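Side-chain contacts in endo-1,4-beta-xylanase (Uncultured bacterium, PDB 7AX7), which uses cobalt(II) in its CE4 domain to cleave acetyl groups from acetylated xylan, as one part of a multidomain xylanase: residues 96-101 and 180-185; 102-107 and 118-123. All blocks are in the same frame, centred on the assembly; numbering follows the deposited sequence.

Interaction 1. Residues 96-101 and 180-185; sequences VKFFRP and VTVSEL
S183 OG is held by its hydrogen bond to E58 OE2, and two side chains of 96-101 close in beside it. This oxygen sits at the edge of the F98 ring, in its plane, with F98 CE2 3.3 Å from S183 OG, and the aliphatic root of K97 passes nearby, its CG 3.9 Å from S183 OG, before the chain turns off. The contact joins the loop between helices 74-92 and 108-113 to the start of helix 182-189, within the parallel-stranded NodB-homology fold of polysaccharide deacetylases. A CH-pi contact carries it: V182 CG1 stands over the middle of the F98 ring, 3.5 Å from its centroid and only 5° off the normal. V182 CG1 gets there because it is trans to the backbone N (chi1 179°). Cutting F98 back to an alanine is likely to leave V182 CG1 without its aromatic face and to open a gap beside the S183 hydroxyl. The helix start itself is fixed by a capping box. T181 OG1 accepts from E184 N at 3.0 Å, nearly straight. In return T181 N reaches E184 OE1 at 3.0 Å, approaching from above the carboxylate, 37° out of its plane.

Interaction 2. Residues 102-107 and 118-123; sequences PYIAVN and FIQGTL. With ACT (acetate ion), chain C.
I104 meets Q120 with its CG2 methyl, which rests against the flat end of the glutamine: I104 CG2 is 3.6 Å from Q120 OE1 and 3.8 Å from Q120 CD. The side chains lie roughly perpendicular, Q120 running out extended with CG opposite the backbone N (chi1 179°), which brings the face of its amide against that methyl. Two residues away on each segment, V106 CG1 comes to the edge of the F118 ring, near its plane, at 4.3 Å from F118 CD2. The other branch of I104 faces an acetate ion, probably from the crystallisation liquor, with I104 CG1 3.8 Å from the acetate CH3. That ion is gripped by Y103 N, which donates to its OXT at 2.7 Å, nearly straight. In CE4 deacetylases the RPPY stretch lines the active site and the amide of this tyrosine is thought to form the oxyanion hole, so the acetate may mimic the product. Further out, a beta-turn with Y103 and I104 in left-handed conformations, closed by A105 N to P102 O at 3.1 Å, presents that N-H. The ring of Y103 meets H66, a cobalt ligand, edge to face, and N107 OD1 caps helix 108-113 at M110 N.

Interactions 1 and 2 have centres 13 Å apart and share one continuous loop, since 96-101 runs directly into 102-107. Along the chain interaction 2 is nested within the long span closed by interaction 1, whose second partner, helix 182-189, comes late. The loop is also tied to strand 118-123 between the two contacts: F99 O lies 2.8 Å from I119 N and R100 NH2 lies 2.9 Å from Q120 O, both probable hydrogen bonds. Strand 118-123 pairs in parallel with 148-153, which in turn pairs with 4-11. The loop is thus packed against a helix at its beginning and a sheet strand further on, while R100 O bonds H62, a cobalt ligand.

Interaction 1. Residues 96-101 and 180-185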
ATOM      1  N   VAL A  96       7.495   4.472  -9.145  1.00  8.37           N
ATOM      2  CA  VAL A  96       7.465   3.773  -7.866  1.00 10.57           C
ATOM      3  C   VAL A  96       8.495   4.384  -6.923  1.00 10.72           C
ATOM      4  O   VAL A  96       9.628   4.673  -7.318  1.00 11.63           O
ATOM      5  CB  VAL A  96       7.714   2.273  -8.100  1.00 11.81           C
ATOM      6  CG1 VAL A  96       8.114   1.573  -6.811  1.00  9.65           C
ATOM      7  CG2 VAL A  96       6.465   1.640  -8.707  1.00 11.15           C
ATOM      8  N   LYS A  97       8.092   4.616  -5.672  1.00  9.11           N
ATOM      9  CA  LYS A  97       9.021   5.064  -4.642  1.00 12.50           C
ATOM     10  C   LYS A  97       9.160   4.089  -3.485  1.00 10.45           C
ATOM     11  O   LYS A  97      10.101   4.228  -2.697  1.00 11.24           O
ATOM     12  CB  LYS A  97       8.596   6.426  -4.069  1.00  7.48           C
ATOM     13  CG  LYS A  97       8.522   7.547  -5.082  1.00 16.02           C
ATOM     14  CD  LYS A  97       9.853   7.739  -5.781  1.00 17.56           C
ATOM     15  CE  LYS A  97      10.020   9.171  -6.300  1.00 30.43           C
ATOM     16  NZ  LYS A  97       8.972   9.571  -7.278  1.00 28.59           N
ATOM     17  N   PHE A  98       8.250   3.129  -3.347  1.00 10.55           N
ATOM     18  CA  PHE A  98       8.230   2.245  -2.195  1.00  9.02           C
ATOM     19  C   PHE A  98       7.947   0.817  -2.635  1.00  9.35           C
ATOM     20  O   PHE A  98       7.316   0.576  -3.669  1.00 10.41           O
ATOM     21  CB  PHE A  98       7.201   2.724  -1.172  1.00  6.75           C
ATOM     22  CG  PHE A  98       7.546   4.049  -0.580  1.00  9.56           C
ATOM     23  CD1 PHE A  98       8.455   4.134   0.473  1.00  9.44           C
ATOM     24  CD2 PHE A  98       7.006   5.220  -1.103  1.00  9.92           C
ATOM     25  CE1 PHE A  98       8.800   5.378   1.016  1.00 12.44           C
ATOM     26  CE2 PHE A  98       7.333   6.465  -0.570  1.00 10.16           C
ATOM     27  CZ  PHE A  98       8.233   6.549   0.490  1.00 13.68           C
ATOM     28  N   PHE A  99       8.432  -0.123  -1.828  1.00  7.97           N
ATOM     29  CA  PHE A  99       8.228  -1.550  -2.010  1.00  9.65           C
ATOM     30  C   PHE A  99       7.640  -2.141  -0.737  1.00  9.58           C
ATOM     31  O   PHE A  99       8.068  -1.802   0.372  1.00  8.08           O
ATOM     32  CB  PHE A  99       9.559  -2.248  -2.349  1.00  8.47           C
ATOM     33  CG  PHE A  99       9.524  -3.745  -2.222  1.00  8.13           C
ATOM     34  CD1 PHE A  99       8.813  -4.519  -3.129  1.00  7.74           C
ATOM     35  CD2 PHE A  99      10.246  -4.389  -1.215  1.00 10.71           C
ATOM     36  CE1 PHE A  99       8.808  -5.907  -3.034  1.00  7.98           C
ATOM     37  CE2 PHE A  99      10.241  -5.777  -1.107  1.00  8.11           C
ATOM     38  CZ  PHE A  99       9.518  -6.538  -2.020  1.00  6.41           C
ATOM     39  N   ARG A 100       6.656  -3.021  -0.893  1.00  7.32           N
ATOM     40  CA  ARG A 100       6.184  -3.815   0.235  1.00  8.66           C
ATOM     41  C   ARG A 100       6.346  -5.295  -0.088  1.00  7.67           C
ATOM     42  O   ARG A 100       5.808  -5.765  -1.103  1.00  8.20           O
ATOM     43  CB  ARG A 100       4.734  -3.497   0.584  1.00  7.04           C
ATOM     44  CG  ARG A 100       4.205  -4.329   1.739  1.00 10.05           C
ATOM     45  CD  ARG A 100       2.760  -3.935   2.015  1.00 14.88           C
ATOM     46  NE  ARG A 100       2.660  -2.862   2.986  1.00 14.41           N
ATOM     47  CZ  ARG A 100       1.700  -1.942   2.992  1.00 12.95           C
ATOM     48  NH1 ARG A 100       0.756  -1.939   2.057  1.00 12.42           N
ATOM     49  NH2 ARG A 100       1.694  -1.015   3.928  1.00  9.40           N
ATOM     50  N   PRO A 101       7.077  -6.052   0.722  1.00  9.45           N
ATOM     51  CA  PRO A 101       7.365  -7.453   0.390  1.00  8.42           C
ATOM     52  C   PRO A 101       6.122  -8.324   0.489  1.00 14.00           C
ATOM     53  O   PRO A 101       5.362  -8.233   1.464  1.00  8.69           O
ATOM     54  CB  PRO A 101       8.413  -7.852   1.440  1.00  8.56           C
ATOM     55  CG  PRO A 101       8.216  -6.909   2.571  1.00 10.91           C
ATOM     56  CD  PRO A 101       7.795  -5.606   1.929  1.00  9.53           C
ATOM     57  N   VAL A 180      -2.655  10.700   4.257  1.00  9.03           N
ATOM     58  CA  VAL A 180      -1.569  11.034   3.346  1.00  8.81           C
ATOM     59  C   VAL A 180      -1.125   9.773   2.617  1.00 13.61           C
ATOM     60  O   VAL A 180      -1.343   8.652   3.080  1.00  8.20           O
ATOM     61  CB  VAL A 180      -0.373  11.671   4.085  1.00 11.19           C
ATOM     62  CG1 VAL A 180      -0.778  13.018   4.718  1.00 13.10           C
ATOM     63  CG2 VAL A 180       0.176  10.719   5.149  1.00  7.40           C
ATOM     64  N   THR A 181      -0.496   9.971   1.457  1.00  8.37           N
ATOM     65  CA  THR A 181       0.222   8.882   0.815  1.00  8.47           C
ATOM     66  C   THR A 181       1.508   8.601   1.589  1.00  8.14           C
ATOM     67  O   THR A 181       1.926   9.381   2.449  1.00  7.82           O
ATOM     68  CB  THR A 181       0.557   9.217  -0.642  1.00  8.69           C
ATOM     69  OG1 THR A 181       1.535  10.272  -0.682  1.00  7.37           O
ATOM     70  CG2 THR A 181      -0.699   9.655  -1.418  1.00  7.93           C
ATOM     71  N   VAL A 182       2.141   7.468   1.278  1.00  8.66           N
ATOM     72  CA  VAL A 182       3.409   7.132   1.924  1.00  5.41           C
ATOM     73  C   VAL A 182       4.477   8.173   1.583  1.00  7.43           C
ATOM     74  O   VAL A 182       5.212   8.638   2.467  1.00  7.97           O
ATOM     75  CB  VAL A 182       3.838   5.703   1.545  1.00  7.18           C
ATOM     76  CG1 VAL A 182       5.178   5.346   2.189  1.00  8.40           C
ATOM     77  CG2 VAL A 182       2.764   4.700   1.986  1.00  7.18           C
ATOM     78  N   SER A 183       4.559   8.588   0.311  1.00  6.32           N
ATOM     79  CA  SER A 183       5.469   9.676  -0.047  1.00  6.75           C
ATOM     80  C   SER A 183       5.159  10.931   0.761  1.00  8.76           C
ATOM     81  O   SER A 183       6.058  11.554   1.331  1.00  9.95           O
ATOM     82  CB  SER A 183       5.391   9.979  -1.550  1.00  9.59           C
ATOM     83  OG  SER A 183       6.154   9.065  -2.317  1.00  8.15           O
ATOM     84  N   GLU A 184       3.882  11.319   0.822  1.00  8.47           N
ATOM     85  CA  GLU A 184       3.516  12.507   1.592  1.00  9.31           C
ATOM     86  C   GLU A 184       3.835  12.329   3.071  1.00  9.61           C
ATOM     87  O   GLU A 184       4.244  13.281   3.742  1.00  9.47           O
ATOM     88  CB  GLU A 184       2.035  12.822   1.397  1.00  8.52           C
ATOM     89  CG  GLU A 184       1.711  13.414   0.048  1.00 12.16           C
ATOM     90  CD  GLU A 184       0.219  13.428  -0.222  1.00 14.88           C
ATOM     91  OE1 GLU A 184      -0.534  12.793   0.552  1.00 10.52           O
ATOM     92  OE2 GLU A 184      -0.195  14.072  -1.205  1.00 13.29           O
ATOM     93  N   LEU A 185       3.662  11.116   3.598  1.00  7.54           N
ATOM     94  CA  LEU A 185       3.975  10.866   5.002  1.00  7.61           C
ATOM     95  C   LEU A 185       5.423  11.224   5.321  1.00 10.67           C
ATOM     96  O   LEU A 185       5.702  11.965   6.274  1.00  8.82           O
ATOM     97  CB  LEU A 185       3.694   9.404   5.349  1.00  6.90           C
ATOM     98  CG  LEU A 185       4.194   8.930   6.715  1.00  9.37           C
ATOM     99  CD1 LEU A 185       3.525   9.707   7.864  1.00 11.20           C
ATOM    100  CD2 LEU A 185       3.987   7.433   6.853  1.00  9.08           C
TER

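Interaction 2. Residues 102-107 and 118-123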
ATOM      1  N   PRO A 102       5.885  -9.188  -0.502  1.00 10.16           N
ATOM      2  CA  PRO A 102       4.767 -10.136  -0.402  1.00 12.34           C
ATOM      3  C   PRO A 102       4.884 -10.980   0.858  1.00 14.55           C
ATOM      4  O   PRO A 102       5.963 -11.472   1.199  1.00 12.45           O
ATOM      5  CB  PRO A 102       4.913 -10.994  -1.665  1.00 13.77           C
ATOM      6  CG  PRO A 102       5.688 -10.117  -2.634  1.00  8.69           C
ATOM      7  CD  PRO A 102       6.631  -9.333  -1.764  1.00 10.78           C
ATOM      8  N   TYR A 103       3.758 -11.143   1.551  1.00 12.76           N
ATOM      9  CA  TYR A 103       3.665 -11.892   2.802  1.00 13.37           C
ATOM     10  C   TYR A 103       4.520 -11.294   3.909  1.00 15.45           C
ATOM     11  O   TYR A 103       4.699 -11.924   4.955  1.00 17.91           O
ATOM     12  CB  TYR A 103       4.032 -13.370   2.590  1.00 12.91           C
ATOM     13  CG  TYR A 103       3.317 -13.930   1.382  1.00 18.37           C
ATOM     14  CD1 TYR A 103       1.956 -14.219   1.431  1.00 13.78           C
ATOM     15  CD2 TYR A 103       3.984 -14.111   0.175  1.00 14.55           C
ATOM     16  CE1 TYR A 103       1.288 -14.699   0.318  1.00 16.61           C
ATOM     17  CE2 TYR A 103       3.324 -14.603  -0.944  1.00 15.28           C
ATOM     18  CZ  TYR A 103       1.975 -14.887  -0.865  1.00 15.31           C
ATOM     19  OH  TYR A 103       1.313 -15.369  -1.970  1.00 23.70           O
ATOM     20  N   ILE A 104       5.042 -10.085   3.711  1.00 12.20           N
ATOM     21  CA  ILE A 104       6.025  -9.509   4.616  1.00 15.42           C
ATOM     22  C   ILE A 104       7.094 -10.564   4.883  1.00 15.44           C
ATOM     23  O   ILE A 104       7.542 -10.742   6.021  1.00  9.44           O
ATOM     24  CB  ILE A 104       5.372  -9.023   5.924  1.00 12.97           C
ATOM     25  CG1 ILE A 104       4.067  -8.276   5.636  1.00 14.82           C
ATOM     26  CG2 ILE A 104       6.337  -8.125   6.694  1.00 13.21           C
ATOM     27  CD1 ILE A 104       4.255  -6.945   4.915  1.00 15.39           C
ATOM     28  N   ALA A 105       7.478 -11.299   3.845  1.00 13.96           N
ATOM     29  CA  ALA A 105       8.583 -12.247   3.923  1.00 12.56           C
ATOM     30  C   ALA A 105       9.822 -11.569   3.347  1.00 12.03           C
ATOM     31  O   ALA A 105       9.874 -11.274   2.147  1.00 11.48           O
ATOM     32  CB  ALA A 105       8.256 -13.539   3.174  1.00 13.48           C
ATOM     33  N   VAL A 106      10.816 -11.325   4.202  1.00  9.18           N
ATOM     34  CA  VAL A 106      12.027 -10.610   3.816  1.00 12.39           C
ATOM     35  C   VAL A 106      13.237 -11.322   4.406  1.00 16.73           C
ATOM     36  O   VAL A 106      13.193 -11.792   5.549  1.00 13.66           O
ATOM     37  CB  VAL A 106      11.994  -9.142   4.289  1.00 15.55           C
ATOM     38  CG1 VAL A 106      10.662  -8.500   3.940  1.00 11.28           C
ATOM     39  CG2 VAL A 106      12.230  -9.082   5.773  1.00 17.11           C
ATOM     40  N   ASN A 107      14.324 -11.385   3.628  1.00 11.66           N
ATOM     41  CA  ASN A 107      15.600 -11.954   4.063  1.00 14.12           C
ATOM     42  C   ASN A 107      16.739 -11.044   3.592  1.00 11.89           C
ATOM     43  O   ASN A 107      16.514 -10.011   2.951  1.00  8.92           O
ATOM     44  CB  ASN A 107      15.773 -13.396   3.546  1.00 13.01           C
ATOM     45  CG  ASN A 107      15.877 -13.473   2.030  1.00 11.91           C
ATOM     46  OD1 ASN A 107      15.758 -12.461   1.339  1.00 14.92           O
ATOM     47  ND2 ASN A 107      16.104 -14.676   1.506  1.00 11.26           N
ATOM     48  N   PHE A 118      11.705  -0.292   2.124  1.00  8.56           N
ATOM     49  CA  PHE A 118      10.758  -1.343   2.479  1.00 11.15           C
ATOM     50  C   PHE A 118       9.674  -0.790   3.404  1.00  8.82           C
ATOM     51  O   PHE A 118       9.979  -0.120   4.396  1.00  8.30           O
ATOM     52  CB  PHE A 118      11.478  -2.499   3.185  1.00  8.31           C
ATOM     53  CG  PHE A 118      12.301  -3.388   2.268  1.00 10.00           C
ATOM     54  CD1 PHE A 118      13.310  -2.857   1.472  1.00  9.92           C
ATOM     55  CD2 PHE A 118      12.073  -4.760   2.231  1.00  9.91           C
ATOM     56  CE1 PHE A 118      14.070  -3.675   0.644  1.00 10.74           C
ATOM     57  CE2 PHE A 118      12.825  -5.584   1.405  1.00  9.77           C
ATOM     58  CZ  PHE A 118      13.830  -5.035   0.615  1.00  8.17           C
ATOM     59  N   ILE A 119       8.419  -1.126   3.117  1.00  6.79           N
ATOM     60  CA  ILE A 119       7.285  -0.703   3.930  1.00  9.03           C
ATOM     61  C   ILE A 119       6.590  -1.934   4.493  1.00  7.52           C
ATOM     62  O   ILE A 119       6.308  -2.885   3.760  1.00  8.14           O
ATOM     63  CB  ILE A 119       6.294   0.154   3.122  1.00  6.44           C
ATOM     64  CG1 ILE A 119       6.989   1.422   2.607  1.00  8.68           C
ATOM     65  CG2 ILE A 119       5.074   0.485   3.977  1.00  5.43           C
ATOM     66  CD1 ILE A 119       7.613   2.278   3.702  1.00  7.38           C
ATOM     67  N   GLN A 120       6.334  -1.925   5.797  1.00  8.22           N
ATOM     68  CA  GLN A 120       5.446  -2.927   6.371  1.00 10.28           C
ATOM     69  C   GLN A 120       4.130  -2.271   6.793  1.00  8.07           C
ATOM     70  O   GLN A 120       3.159  -2.291   6.036  1.00  8.77           O
ATOM     71  CB  GLN A 120       6.113  -3.628   7.555  1.00 10.29           C
ATOM     72  CG  GLN A 120       5.226  -4.674   8.207  1.00 13.76           C
ATOM     73  CD  GLN A 120       5.915  -5.384   9.347  1.00 23.07           C
ATOM     74  OE1 GLN A 120       7.105  -5.693   9.277  1.00 30.59           O
ATOM     75  NE2 GLN A 120       5.174  -5.629  10.416  1.00 27.80           N
ATOM     76  N   GLY A 121       4.089  -1.665   7.984  1.00  8.15           N
ATOM     77  CA  GLY A 121       2.856  -1.083   8.492  1.00  8.53           C
ATOM     78  C   GLY A 121       2.107  -2.074   9.360  1.00 12.51           C
ATOM     79  O   GLY A 121       2.489  -3.237   9.506  1.00 13.80           O
ATOM     80  N   THR A 122       1.013  -1.616   9.959  1.00  8.60           N
ATOM     81  CA  THR A 122       0.245  -2.468  10.865  1.00 11.31           C
ATOM     82  C   THR A 122      -0.802  -3.243  10.074  1.00 14.58           C
ATOM     83  O   THR A 122      -1.609  -2.644   9.354  1.00 12.17           O
ATOM     84  CB  THR A 122      -0.415  -1.645  11.967  1.00 11.17           C
ATOM     85  OG1 THR A 122       0.595  -0.901  12.665  1.00 14.80           O
ATOM     86  CG2 THR A 122      -1.145  -2.562  12.954  1.00 13.08           C
ATOM     87  N   LEU A 123      -0.782  -4.572  10.200  1.00 11.70           N
ATOM     88  CA  LEU A 123      -1.781  -5.403   9.541  1.00 16.18           C
ATOM     89  C   LEU A 123      -3.101  -5.319  10.291  1.00 19.87           C
ATOM     90  O   LEU A 123      -3.129  -5.182  11.517  1.00 19.14           O
ATOM     91  CB  LEU A 123      -1.338  -6.864   9.484  1.00 20.37           C
ATOM     92  CG  LEU A 123       0.092  -7.194   9.059  1.00 25.21           C
ATOM     93  CD1 LEU A 123       0.306  -8.708   9.049  1.00 24.87           C
ATOM     94  CD2 LEU A 123       0.386  -6.586   7.704  1.00 26.74           C
TER
HETATM   95  C   ACT C 802       0.861  -8.968   1.590  1.00 13.41           C
HETATM   96  O   ACT C 802      -0.014  -8.179   1.137  1.00 11.23           O
HETATM   97  OXT ACT C 802       1.439  -9.921   1.003  1.00  9.07           O
HETATM   98  CH3 ACT C 802       1.284  -8.701   3.073  1.00 13.14           C